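Local coordinates for protein alanine glyoxylate transaminase (Thermococcus litoralis, PDB 2ZC0) that probably catalyses, with pyridoxal 5'-phosphate as cofactor, the transfer of an amino group from alanine to glyoxylate, at residues Lys90-Glu95 and Ala216-Arg221. Numbering follows the deposited sequence.
Sequences KYDHLE and AYNFMR. With PMP (4'-deoxy-4'-aminopyridoxal-5'-phosphate), chain F.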
ATOM      1  N   LYS A  90     -21.010  -4.655 -35.170  1.00 55.02           N
ATOM      2  CA  LYS A  90     -20.910  -5.076 -36.555  1.00 55.69           C
ATOM      3  C   LYS A  90     -19.670  -5.889 -36.887  1.00 56.02           C
ATOM      4  O   LYS A  90     -19.772  -7.007 -37.392  1.00 56.62           O
ATOM      5  CB  LYS A  90     -20.976  -3.858 -37.480  1.00 56.73           C
ATOM      6  CG  LYS A  90     -20.923  -4.224 -38.959  1.00 59.16           C
ATOM      7  CD  LYS A  90     -21.115  -3.012 -39.850  1.00 61.56           C
ATOM      8  CE  LYS A  90     -20.993  -3.384 -41.320  1.00 61.61           C
ATOM      9  NZ  LYS A  90     -21.116  -2.178 -42.198  1.00 62.79           N
ATOM     10  N   TYR A  91     -18.498  -5.331 -36.589  1.00 57.05           N
ATOM     11  CA  TYR A  91     -17.231  -5.985 -36.902  1.00 56.99           C
ATOM     12  C   TYR A  91     -16.534  -6.798 -35.819  1.00 57.15           C
ATOM     13  O   TYR A  91     -15.413  -7.253 -36.041  1.00 58.25           O
ATOM     14  CB  TYR A  91     -16.238  -4.954 -37.433  1.00 56.66           C
ATOM     15  CG  TYR A  91     -16.730  -4.189 -38.632  1.00 58.38           C
ATOM     16  CD1 TYR A  91     -17.127  -2.858 -38.516  1.00 59.23           C
ATOM     17  CD2 TYR A  91     -16.795  -4.794 -39.887  1.00 58.74           C
ATOM     18  CE1 TYR A  91     -17.573  -2.142 -39.622  1.00 61.42           C
ATOM     19  CE2 TYR A  91     -17.242  -4.090 -41.002  1.00 59.73           C
ATOM     20  CZ  TYR A  91     -17.628  -2.766 -40.863  1.00 61.16           C
ATOM     21  OH  TYR A  91     -18.065  -2.059 -41.960  1.00 63.38           O
ATOM     22  N   ASP A  92     -17.161  -6.978 -34.658  1.00 57.03           N
ATOM     23  CA  ASP A  92     -16.525  -7.759 -33.590  1.00 57.98           C
ATOM     24  C   ASP A  92     -17.534  -8.558 -32.753  1.00 59.43           C
ATOM     25  O   ASP A  92     -17.223  -8.975 -31.635  1.00 60.24           O
ATOM     26  CB  ASP A  92     -15.693  -6.830 -32.681  1.00 57.54           C
ATOM     27  CG  ASP A  92     -14.440  -7.516 -32.106  1.00 57.36           C
ATOM     28  OD1 ASP A  92     -13.870  -8.403 -32.782  1.00 56.65           O
ATOM     29  OD2 ASP A  92     -14.009  -7.153 -30.989  1.00 55.93           O
ATOM     30  N   HIS A  93     -18.729  -8.783 -33.302  1.00 58.98           N
ATOM     31  CA  HIS A  93     -19.784  -9.533 -32.608  1.00 59.36           C
ATOM     32  C   HIS A  93     -20.035  -9.079 -31.177  1.00 57.89           C
ATOM     33  O   HIS A  93     -20.358  -9.895 -30.309  1.00 58.02           O
ATOM     34  CB  HIS A  93     -19.457 -11.029 -32.574  1.00 62.21           C
ATOM     35  CG  HIS A  93     -19.802 -11.752 -33.836  1.00 65.29           C
ATOM     36  ND1 HIS A  93     -19.073 -11.612 -34.996  1.00 67.15           N
ATOM     37  CD2 HIS A  93     -20.821 -12.595 -34.127  1.00 66.12           C
ATOM     38  CE1 HIS A  93     -19.629 -12.339 -35.950  1.00 68.66           C
ATOM     39  NE2 HIS A  93     -20.690 -12.944 -35.449  1.00 69.02           N
ATOM     40  N   LEU A  94     -19.906  -7.788 -30.918  1.00 55.78           N
ATOM     41  CA  LEU A  94     -20.109  -7.322 -29.563  1.00 55.03           C
ATOM     42  C   LEU A  94     -21.312  -6.410 -29.381  1.00 55.08           C
ATOM     43  O   LEU A  94     -21.376  -5.327 -29.956  1.00 55.84           O
ATOM     44  CB  LEU A  94     -18.842  -6.626 -29.080  1.00 53.83           C
ATOM     45  CG  LEU A  94     -18.678  -6.496 -27.568  1.00 52.71           C
ATOM     46  CD1 LEU A  94     -18.959  -7.836 -26.885  1.00 51.22           C
ATOM     47  CD2 LEU A  94     -17.267  -6.018 -27.281  1.00 50.10           C
ATOM     48  N   GLU A  95     -22.274  -6.863 -28.585  1.00 54.47           N
ATOM     49  CA  GLU A  95     -23.459  -6.062 -28.303  1.00 55.30           C
ATOM     50  C   GLU A  95     -23.181  -5.371 -26.966  1.00 52.37           C
ATOM     51  O   GLU A  95     -23.317  -5.980 -25.909  1.00 52.37           O
ATOM     52  CB  GLU A  95     -24.693  -6.963 -28.181  1.00 59.06           C
ATOM     53  CG  GLU A  95     -26.020  -6.218 -28.022  1.00 63.93           C
ATOM     54  CD  GLU A  95     -26.488  -5.559 -29.315  1.00 68.00           C
ATOM     55  OE1 GLU A  95     -26.559  -6.265 -30.349  1.00 70.00           O
ATOM     56  OE2 GLU A  95     -26.791  -4.342 -29.296  1.00 67.69           O
ATOM     57  N   ALA A 216      -6.557  -5.686 -28.789  1.00 36.13           N
ATOM     58  CA  ALA A 216      -5.702  -4.847 -29.622  1.00 37.92           C
ATOM     59  C   ALA A 216      -5.592  -5.290 -31.085  1.00 38.55           C
ATOM     60  O   ALA A 216      -5.511  -4.452 -31.982  1.00 40.48           O
ATOM     61  CB  ALA A 216      -4.305  -4.753 -29.006  1.00 37.16           C
ATOM     62  N   TYR A 217      -5.607  -6.593 -31.342  1.00 40.39           N
ATOM     63  CA  TYR A 217      -5.472  -7.073 -32.715  1.00 40.69           C
ATOM     64  C   TYR A 217      -6.696  -7.762 -33.303  1.00 43.19           C
ATOM     65  O   TYR A 217      -6.583  -8.481 -34.300  1.00 44.80           O
ATOM     66  CB  TYR A 217      -4.251  -8.003 -32.802  1.00 38.86           C
ATOM     67  CG  TYR A 217      -2.992  -7.337 -32.291  1.00 36.81           C
ATOM     68  CD1 TYR A 217      -2.540  -7.559 -30.984  1.00 36.13           C
ATOM     69  CD2 TYR A 217      -2.325  -6.386 -33.067  1.00 33.56           C
ATOM     70  CE1 TYR A 217      -1.462  -6.838 -30.458  1.00 34.56           C
ATOM     71  CE2 TYR A 217      -1.251  -5.661 -32.557  1.00 35.15           C
ATOM     72  CZ  TYR A 217      -0.828  -5.889 -31.249  1.00 35.95           C
ATOM     73  OH  TYR A 217       0.204  -5.132 -30.743  1.00 35.99           O
ATOM     74  N   ASN A 218      -7.863  -7.532 -32.714  1.00 43.50           N
ATOM     75  CA  ASN A 218      -9.090  -8.161 -33.192  1.00 44.68           C
ATOM     76  C   ASN A 218      -9.457  -7.749 -34.593  1.00 46.97           C
ATOM     77  O   ASN A 218     -10.223  -8.434 -35.266  1.00 49.42           O
ATOM     78  CB  ASN A 218     -10.250  -7.836 -32.247  1.00 41.83           C
ATOM     79  CG  ASN A 218     -10.164  -8.616 -30.972  1.00 39.81           C
ATOM     80  OD1 ASN A 218      -9.067  -8.979 -30.545  1.00 41.91           O
ATOM     81  ND2 ASN A 218     -11.302  -8.885 -30.351  1.00 33.78           N
ATOM     82  N   PHE A 219      -8.906  -6.625 -35.031  1.00 48.47           N
ATOM     83  CA  PHE A 219      -9.196  -6.127 -36.357  1.00 50.06           C
ATOM     84  C   PHE A 219      -8.047  -6.331 -37.335  1.00 51.07           C
ATOM     85  O   PHE A 219      -8.058  -5.785 -38.432  1.00 52.60           O
ATOM     86  CB  PHE A 219      -9.609  -4.657 -36.265  1.00 49.61           C
ATOM     87  CG  PHE A 219     -10.771  -4.430 -35.339  1.00 50.65           C
ATOM     88  CD1 PHE A 219     -10.574  -3.872 -34.078  1.00 51.82           C
ATOM     89  CD2 PHE A 219     -12.050  -4.839 -35.697  1.00 50.93           C
ATOM     90  CE1 PHE A 219     -11.637  -3.729 -33.187  1.00 52.26           C
ATOM     91  CE2 PHE A 219     -13.121  -4.703 -34.813  1.00 53.36           C
ATOM     92  CZ  PHE A 219     -12.911  -4.147 -33.554  1.00 52.50           C
ATOM     93  N   MET A 220      -7.050  -7.112 -36.935  1.00 51.56           N
ATOM     94  CA  MET A 220      -5.937  -7.419 -37.828  1.00 52.79           C
ATOM     95  C   MET A 220      -5.879  -8.928 -38.004  1.00 53.30           C
ATOM     96  O   MET A 220      -4.799  -9.512 -37.982  1.00 53.64           O
ATOM     97  CB  MET A 220      -4.593  -6.948 -37.268  1.00 53.72           C
ATOM     98  CG  MET A 220      -4.483  -5.457 -37.041  1.00 55.79           C
ATOM     99  SD  MET A 220      -2.814  -4.888 -37.386  1.00 60.27           S
ATOM    100  CE  MET A 220      -1.891  -5.953 -36.368  1.00 56.59           C
ATOM    101  N   ARG A 221      -7.048  -9.552 -38.143  1.00 54.67           N
ATOM    102  CA  ARG A 221      -7.137 -10.996 -38.342  1.00 56.81           C
ATOM    103  C   ARG A 221      -7.040 -11.274 -39.833  1.00 57.42           C
ATOM    104  O   ARG A 221      -7.444 -10.446 -40.649  1.00 57.56           O
ATOM    105  CB  ARG A 221      -8.461 -11.552 -37.813  1.00 56.95           C
ATOM    106  CG  ARG A 221      -8.303 -12.519 -36.654  1.00 60.59           C
ATOM    107  CD  ARG A 221      -9.495 -13.454 -36.549  1.00 63.68           C
ATOM    108  NE  ARG A 221     -10.748 -12.713 -36.471  1.00 67.12           N
ATOM    109  CZ  ARG A 221     -11.835 -13.012 -37.173  1.00 67.37           C
ATOM    110  NH1 ARG A 221     -12.932 -12.277 -37.038  1.00 67.03           N
ATOM    111  NH2 ARG A 221     -11.822 -14.044 -38.010  1.00 66.97           N
TER
HETATM  112  N1  PMP F 409      -2.305  -4.336 -25.866  1.00 61.96           N
HETATM  113  C2  PMP F 409      -1.400  -5.016 -26.605  1.00 61.40           C
HETATM  114  C2A PMP F 409      -1.433  -6.542 -26.504  1.00 59.78           C
HETATM  115  C3  PMP F 409      -0.469  -4.340 -27.438  1.00 60.96           C
HETATM  116  O3  PMP F 409       0.448  -5.072 -28.180  1.00 59.18           O
HETATM  117  C4  PMP F 409      -0.494  -2.896 -27.483  1.00 61.56           C
HETATM  118  C4A PMP F 409       0.517  -2.170 -28.391  1.00 61.44           C
HETATM  119  N4A PMP F 409       1.435  -1.298 -27.658  1.00 66.22           N
HETATM  120  C5  PMP F 409      -1.547  -2.173 -26.618  1.00 60.83           C
HETATM  121  C6  PMP F 409      -2.426  -2.951 -25.826  1.00 61.04           C
HETATM  122  C5A PMP F 409      -1.684  -0.639 -26.576  1.00 58.98           C
HETATM  123  O4P PMP F 409      -2.003  -0.287 -27.577  1.00 56.06           O
HETATM  124  P   PMP F 409      -2.244   1.367 -27.581  1.00 48.16           P
HETATM  125  O1P PMP F 409      -4.013   2.011 -27.811  1.00 57.73           O
HETATM  126  O2P PMP F 409      -1.246   1.998 -29.084  1.00 56.02           O
HETATM  127  O3P PMP F 409      -1.601   2.188 -26.096  1.00 56.25           O
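The carboxylate of D92 lies across the amide of N218, the two side chains meeting at about a right angle with their planes 66° apart. N218 ND2 donates to D92 OD2 at 3.3 Å, a long bond that reaches the syn lone pair and leaves the amide plane by a modest tilt. D92 OD1 is also near N218 ND2, at 3.6 Å, but the hydrogen bond goes to OD2. Beside this polar pair, F219 comes up obliquely against the end of helix 78-91: its CE2 lies 4.0 Å from D92 CB and 3.6 Å from the backbone O of Y91. With CG anti to its carbonyl carbon (chi1 -56°), F219 swings CE2 and CZ toward the helix end, where Y91 CB also meets CE2, and its ring also meets that of F87. An alanine in place of D92 would take away the carboxylate and is likely to leave N218 ND2 without this acceptor and less firmly oriented, with a gap opened beside F219 CZ. Residues 217-220 form a type I beta turn, closed by M220 N to Y217 O at 3.0 Å. The end of helix 78-91 thus meets, in a buried contact, the loop that follows strand 210-214. On the cofactor side of that loop, Y217 OH hydrogen-bonds K247 and, at 2.6 Å, PMP O3, a tyrosine hydroxyl on the cofactor's phenolic oxygen as in fold-type I aminotransferases.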